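Local coordinates for protein glycosyl hydrolase, BNR repeat (Ralstonia eutropha, PDB 3B7F) that probably acts as a hydrolase, being a putative glycosyl hydrolase with BNR repeats built as a seven-bladed beta-propeller, at residues Q138-S143 / L192-S197; A154-H159 / A164-E169. One frame throughout, in Å; residues are numbered along the deposited sequence.

Interaction 1: residues Q138-S143 / L192-S197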
loop_
_atom_site.group_PDB
_atom_site.type_symbol
_atom_site.label_atom_id
_atom_site.label_comp_id
_atom_site.label_asym_id
_atom_site.label_seq_id
_atom_site.Cartn_x
_atom_site.Cartn_y
_atom_site.Cartn_z
ATOM N N GLN A 138 8.149 12.008 -6.042
ATOM C CA GLN A 138 6.981 11.528 -6.796
ATOM C C GLN A 138 7.279 11.352 -8.272
ATOM O O GLN A 138 7.751 12.259 -8.928
ATOM C CB GLN A 138 5.728 12.427 -6.601
ATOM C CG GLN A 138 5.172 12.648 -5.146
ATOM C CD GLN A 138 5.793 13.826 -4.427
ATOM O OE1 GLN A 138 7.007 14.047 -4.527
ATOM N NE2 GLN A 138 4.967 14.586 -3.672
ATOM N N GLY A 139 7.036 10.152 -8.783
ATOM C CA GLY A 139 7.264 9.839 -10.190
ATOM C C GLY A 139 6.561 8.539 -10.464
ATOM O O GLY A 139 6.486 7.697 -9.561
ATOM N N LEU A 140 5.994 8.421 -11.672
ATOM C CA LEU A 140 5.268 7.243 -12.145
ATOM C C LEU A 140 6.038 6.677 -13.337
ATOM O O LEU A 140 6.372 7.413 -14.270
ATOM C CB LEU A 140 3.842 7.610 -12.568
ATOM C CG LEU A 140 2.886 6.478 -12.954
ATOM C CD1 LEU A 140 2.529 5.594 -11.747
ATOM C CD2 LEU A 140 1.641 7.040 -13.612
ATOM N N PHE A 141 6.292 5.373 -13.287
ATOM C CA PHE A 141 7.023 4.634 -14.306
ATOM C C PHE A 141 6.240 3.384 -14.708
ATOM O O PHE A 141 5.360 2.910 -13.971
ATOM C CB PHE A 141 8.422 4.247 -13.795
ATOM C CG PHE A 141 9.281 5.436 -13.457
ATOM C CD1 PHE A 141 9.196 6.053 -12.204
ATOM C CD2 PHE A 141 10.154 5.957 -14.385
ATOM C CE1 PHE A 141 9.985 7.178 -11.895
ATOM C CE2 PHE A 141 10.926 7.069 -14.094
ATOM C CZ PHE A 141 10.851 7.685 -12.849
ATOM N N ARG A 142 6.568 2.861 -15.884
ATOM C CA ARG A 142 5.901 1.691 -16.415
ATOM C C ARG A 142 6.886 0.709 -17.068
ATOM O O ARG A 142 7.847 1.111 -17.718
ATOM C CB ARG A 142 4.862 2.130 -17.438
ATOM C CG ARG A 142 4.031 0.995 -18.019
ATOM C CD ARG A 142 3.337 1.376 -19.306
ATOM N NE ARG A 142 2.137 2.175 -19.125
ATOM C CZ ARG A 142 1.887 3.404 -19.605
ATOM N NH1 ARG A 142 2.767 4.102 -20.349
ATOM N NH2 ARG A 142 0.699 3.950 -19.337
ATOM N N SER A 143 6.626 -0.581 -16.867
ATOM C CA SER A 143 7.336 -1.657 -17.539
ATOM C C SER A 143 6.295 -2.408 -18.328
ATOM O O SER A 143 5.154 -2.468 -17.892
ATOM C CB SER A 143 7.959 -2.614 -16.541
ATOM O OG SER A 143 8.722 -3.595 -17.196
ATOM N N LEU A 192 -6.784 4.806 -14.277
ATOM C CA LEU A 192 -5.765 4.741 -13.256
ATOM C C LEU A 192 -5.988 5.762 -12.179
ATOM O O LEU A 192 -6.481 6.851 -12.464
ATOM C CB LEU A 192 -4.397 5.041 -13.884
ATOM C CG LEU A 192 -3.952 4.208 -15.090
ATOM C CD1 LEU A 192 -2.588 4.684 -15.577
ATOM C CD2 LEU A 192 -3.955 2.699 -14.735
ATOM N N TYR A 193 -5.607 5.392 -10.948
ATOM C CA TYR A 193 -5.595 6.262 -9.789
ATOM C C TYR A 193 -4.185 6.191 -9.196
ATOM O O TYR A 193 -3.518 5.160 -9.302
ATOM C CB TYR A 193 -6.597 5.870 -8.689
ATOM C CG TYR A 193 -8.081 5.932 -9.021
ATOM C CD1 TYR A 193 -8.780 7.147 -9.060
ATOM C CD2 TYR A 193 -8.806 4.756 -9.204
ATOM C CE1 TYR A 193 -10.157 7.173 -9.324
ATOM C CE2 TYR A 193 -10.151 4.774 -9.461
ATOM C CZ TYR A 193 -10.819 5.967 -9.537
ATOM O OH TYR A 193 -12.148 5.881 -9.782
ATOM N N ILE A 194 -3.726 7.293 -8.606
ATOM C CA ILE A 194 -2.429 7.338 -7.912
ATOM C C ILE A 194 -2.598 8.169 -6.647
ATOM O O ILE A 194 -3.528 8.953 -6.541
ATOM C CB ILE A 194 -1.263 7.878 -8.792
ATOM C CG1 ILE A 194 -1.508 9.339 -9.243
ATOM C CG2 ILE A 194 -0.990 6.929 -10.001
ATOM C CD1 ILE A 194 -0.375 9.927 -10.141
ATOM N N GLY A 195 -1.701 7.981 -5.691
ATOM C CA GLY A 195 -1.718 8.729 -4.431
ATOM C C GLY A 195 -0.344 9.336 -4.254
ATOM O O GLY A 195 0.664 8.745 -4.621
HETATM N N MSE A 196 -0.298 10.539 -3.723
HETATM C CA MSE A 196 0.964 11.179 -3.506
HETATM C C MSE A 196 0.999 11.817 -2.139
HETATM O O MSE A 196 0.071 12.512 -1.751
HETATM C CB MSE A 196 1.187 12.247 -4.554
HETATM C CG MSE A 196 1.082 11.743 -5.925
HETATM SE SE MSE A 196 1.941 12.960 -7.095
HETATM C CE MSE A 196 1.227 14.594 -6.551
ATOM N N SER A 197 2.104 11.573 -1.445
ATOM C CA SER A 197 2.366 12.125 -0.149
ATOM C C SER A 197 3.528 13.113 -0.326
ATOM O O SER A 197 4.657 12.680 -0.410
ATOM C CB SER A 197 2.680 11.021 0.845
ATOM O OG SER A 197 1.506 10.242 1.057
#

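Interaction 2: residues A154-H159 / A164-E169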
loop_
_atom_site.group_PDB
_atom_site.type_symbol
_atom_site.label_atom_id
_atom_site.label_comp_id
_atom_site.label_asym_id
_atom_site.label_seq_id
_atom_site.Cartn_x
_atom_site.Cartn_y
_atom_site.Cartn_z
ATOM N N ALA A 154 5.337 9.649 -19.011
ATOM C CA ALA A 154 5.511 11.064 -19.373
ATOM C C ALA A 154 4.298 11.950 -19.097
ATOM O O ALA A 154 4.448 13.100 -18.684
ATOM C CB ALA A 154 5.917 11.160 -20.844
ATOM N N GLY A 155 3.098 11.412 -19.287
ATOM C CA GLY A 155 1.874 12.171 -19.001
ATOM C C GLY A 155 1.709 12.617 -17.554
ATOM O O GLY A 155 0.958 13.555 -17.296
ATOM N N PHE A 156 2.379 11.941 -16.613
ATOM C CA PHE A 156 2.432 12.412 -15.236
ATOM C C PHE A 156 3.736 13.190 -14.991
ATOM O O PHE A 156 3.691 14.329 -14.545
ATOM C CB PHE A 156 2.324 11.318 -14.154
ATOM C CG PHE A 156 2.521 11.900 -12.777
ATOM C CD1 PHE A 156 1.472 12.557 -12.130
ATOM C CD2 PHE A 156 3.793 11.937 -12.201
ATOM C CE1 PHE A 156 1.677 13.185 -10.920
ATOM C CE2 PHE A 156 4.020 12.574 -11.008
ATOM C CZ PHE A 156 2.965 13.203 -10.360
ATOM N N ASN A 157 4.879 12.542 -15.231
ATOM C CA ASN A 157 6.208 13.116 -14.919
ATOM C C ASN A 157 6.529 14.468 -15.538
ATOM O O ASN A 157 7.295 15.231 -14.945
ATOM C CB ASN A 157 7.345 12.135 -15.280
ATOM C CG ASN A 157 7.466 10.962 -14.302
ATOM O OD1 ASN A 157 6.562 10.695 -13.513
ATOM N ND2 ASN A 157 8.593 10.248 -14.367
ATOM N N ASP A 158 5.975 14.728 -16.724
ATOM C CA ASP A 158 6.132 15.988 -17.445
ATOM C C ASP A 158 4.791 16.710 -17.598
ATOM O O ASP A 158 4.628 17.487 -18.510
ATOM C CB ASP A 158 6.756 15.740 -18.834
ATOM C CG ASP A 158 8.191 15.217 -18.767
ATOM O OD1 ASP A 158 8.969 15.608 -17.873
ATOM O OD2 ASP A 158 8.550 14.435 -19.660
ATOM N N HIS A 159 3.829 16.457 -16.716
ATOM C CA HIS A 159 2.560 17.192 -16.739
ATOM C C HIS A 159 2.882 18.632 -16.334
ATOM O O HIS A 159 3.722 18.819 -15.436
ATOM C CB HIS A 159 1.558 16.600 -15.736
ATOM C CG HIS A 159 0.147 17.052 -15.946
ATOM N ND1 HIS A 159 -0.297 18.310 -15.597
ATOM C CD2 HIS A 159 -0.924 16.405 -16.460
ATOM C CE1 HIS A 159 -1.577 18.429 -15.896
ATOM N NE2 HIS A 159 -1.986 17.282 -16.418
ATOM N N ALA A 164 3.577 21.805 -9.164
ATOM C CA ALA A 164 2.542 22.374 -8.295
ATOM C C ALA A 164 1.845 21.281 -7.457
ATOM O O ALA A 164 1.590 21.470 -6.259
ATOM C CB ALA A 164 1.512 23.146 -9.128
ATOM N N TRP A 165 1.530 20.156 -8.102
ATOM C CA TRP A 165 0.929 19.009 -7.426
ATOM C C TRP A 165 1.857 18.356 -6.399
ATOM O O TRP A 165 1.412 18.067 -5.300
ATOM C CB TRP A 165 0.495 17.932 -8.412
ATOM C CG TRP A 165 -0.608 18.300 -9.324
ATOM C CD1 TRP A 165 -1.586 19.220 -9.111
ATOM C CD2 TRP A 165 -0.944 17.637 -10.543
ATOM N NE1 TRP A 165 -2.473 19.221 -10.146
ATOM C CE2 TRP A 165 -2.113 18.244 -11.038
ATOM C CE3 TRP A 165 -0.366 16.595 -11.268
ATOM C CZ2 TRP A 165 -2.700 17.862 -12.243
ATOM C CZ3 TRP A 165 -0.957 16.201 -12.448
ATOM C CH2 TRP A 165 -2.110 16.833 -12.926
ATOM N N THR A 166 3.127 18.151 -6.752
ATOM C CA THR A 166 4.103 17.512 -5.866
ATOM C C THR A 166 4.710 18.471 -4.839
ATOM O O THR A 166 4.677 18.191 -3.647
ATOM C CB THR A 166 5.294 16.888 -6.647
ATOM O OG1 THR A 166 6.051 17.924 -7.270
ATOM C CG2 THR A 166 4.837 15.877 -7.705
ATOM N N GLY A 167 5.285 19.573 -5.322
ATOM C CA GLY A 167 5.998 20.576 -4.500
ATOM C C GLY A 167 7.517 20.335 -4.529
ATOM O O GLY A 167 8.139 20.380 -5.607
ATOM N N GLY A 168 8.111 20.099 -3.349
ATOM C CA GLY A 168 9.557 19.796 -3.187
ATOM C C GLY A 168 9.760 18.692 -2.149
ATOM O O GLY A 168 8.807 17.943 -1.855
ATOM N N GLU A 169 10.984 18.581 -1.604
ATOM C CA GLU A 169 11.309 17.594 -0.534
ATOM C C GLU A 169 11.097 18.189 0.871
ATOM O O GLU A 169 11.699 19.202 1.236
ATOM C CB GLU A 169 12.739 17.031 -0.653
ATOM C CG GLU A 169 12.955 15.901 -1.695
ATOM C CD GLU A 169 13.092 16.377 -3.145
ATOM O OE1 GLU A 169 12.508 17.424 -3.509
ATOM O OE2 GLU A 169 13.780 15.679 -3.929
#

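Interaction 1: residues Q138-S143 / L192-S197
Gln-138, just ahead of strand 139-143, lies against selenomethionine Met-196 of strand 192-197, and the two side chains cross at about a right angle. The CG of Gln-138 rests 3.8 Å from Met-196 SE, with CB of the same glutamine nearly as close to the selenium. The glutamine chain bends at its second torsion (chi2 89°), carrying the amide past the methionine toward the end of strand 192-197, in the next blade. There Gln-138 NE2 is 3.8 Å from the carbonyl O of Ser-197, a packing distance; its hydrogen bond goes one residue further, to the carbonyl of Ser-198. The next contact falls at Leu-140. Its CG is anti to the backbone N (chi1 -174°), and the CD1 branch meets CG2 of Ile-194 at 4.1 Å, a purely apolar touch between obliquely crossing side chains. The backbones run nearly antiparallel in the touching parts, 165° apart, yet the Leu-140 and Ile-194 CA atoms are 8.8 Å apart and no hydrogen bond joins the strands. Leu-140 also packs on Ile-182 of strand 178-184, while Ile-194 and Met-196 reach Phe-202 of strand 200-204. Side chains thus fill the interface between two separate four-stranded antiparallel sheets, the face-to-face packing of adjacent blades that builds a beta-propeller.

Interaction 2: residues A154-H159 / A164-E169
The backbones of His-159 and Trp-165 stay well apart, their CA atoms 9.6 Å from each other, and side chains alone bridge the two segments. Residues 154-157 form a short helical turn that Asp-158 leaves; the backbone N of Asp-158 bonds to the carbonyl O of Ala-154, and that of His-159 to the carbonyl O of Phe-156. On the other side, the helix that includes residues 164-166 ends with Thr-166, and Gly-167 is the first residue to leave it, with positive phi (98°).

Trp-165 is the shared partner. CH2 of its six-membered ring sits over one face of the His-159 imidazole, above the centre, and 3.4 Å from His-159 CE1. The planes are inclined at 36° and the centroids are 4.4 Å apart, an oblique aromatic pair. Two hydrogen bonds fix the rotation of the imidazole: ND1 caps the backbone N of Met-161, at the turn leading into helix 162-166, which carries Trp-165, and NE2 bonds to Asp-210. The carboxylate would probably polarise the ring against which the indole packs.

Phe-156 reaches the indole from another direction. With its CG anti to the backbone N (chi1 175°), the ring extends to bring CE1 to the edge of the indole, 4.0 Å from Trp-165 CE3. Thr-166 CG2 meets the edge of the same phenyl ring, 4.2 Å from Phe-156 CZ, while Thr-166 OG1 turns back to the carbonyl of Arg-162.

The indole also touches Phe-202 and Trp-211, and meets Phe-230 edge-to-face. This small aromatic cluster joins the two short helices of the excursion between strands 151-152 and 178-184, and lies against Met-196 of strand 192-197 in the next propeller blade.

Overall arrangement
From the N terminus, the chain runs through strand 139-143 of one blade, then strand 151-152, which completes that sheet, before entering the two short helices. Interaction 2 closes a small loop within this excursion, with only four residues between its segments. The chain then begins the next blade at strand 178-184 and reaches strand 192-197, where interaction 1 closes the longer loop around the smaller one. The contacts, with centres about 10 Å apart, also touch directly: Asn-157 OD1 probably accepts a hydrogen bond from Leu-140 N, and Phe-156 CZ packs against Met-196 SE. The helical excursion between two consecutive blades thereby packs against strands of both, 139-143 and 192-197.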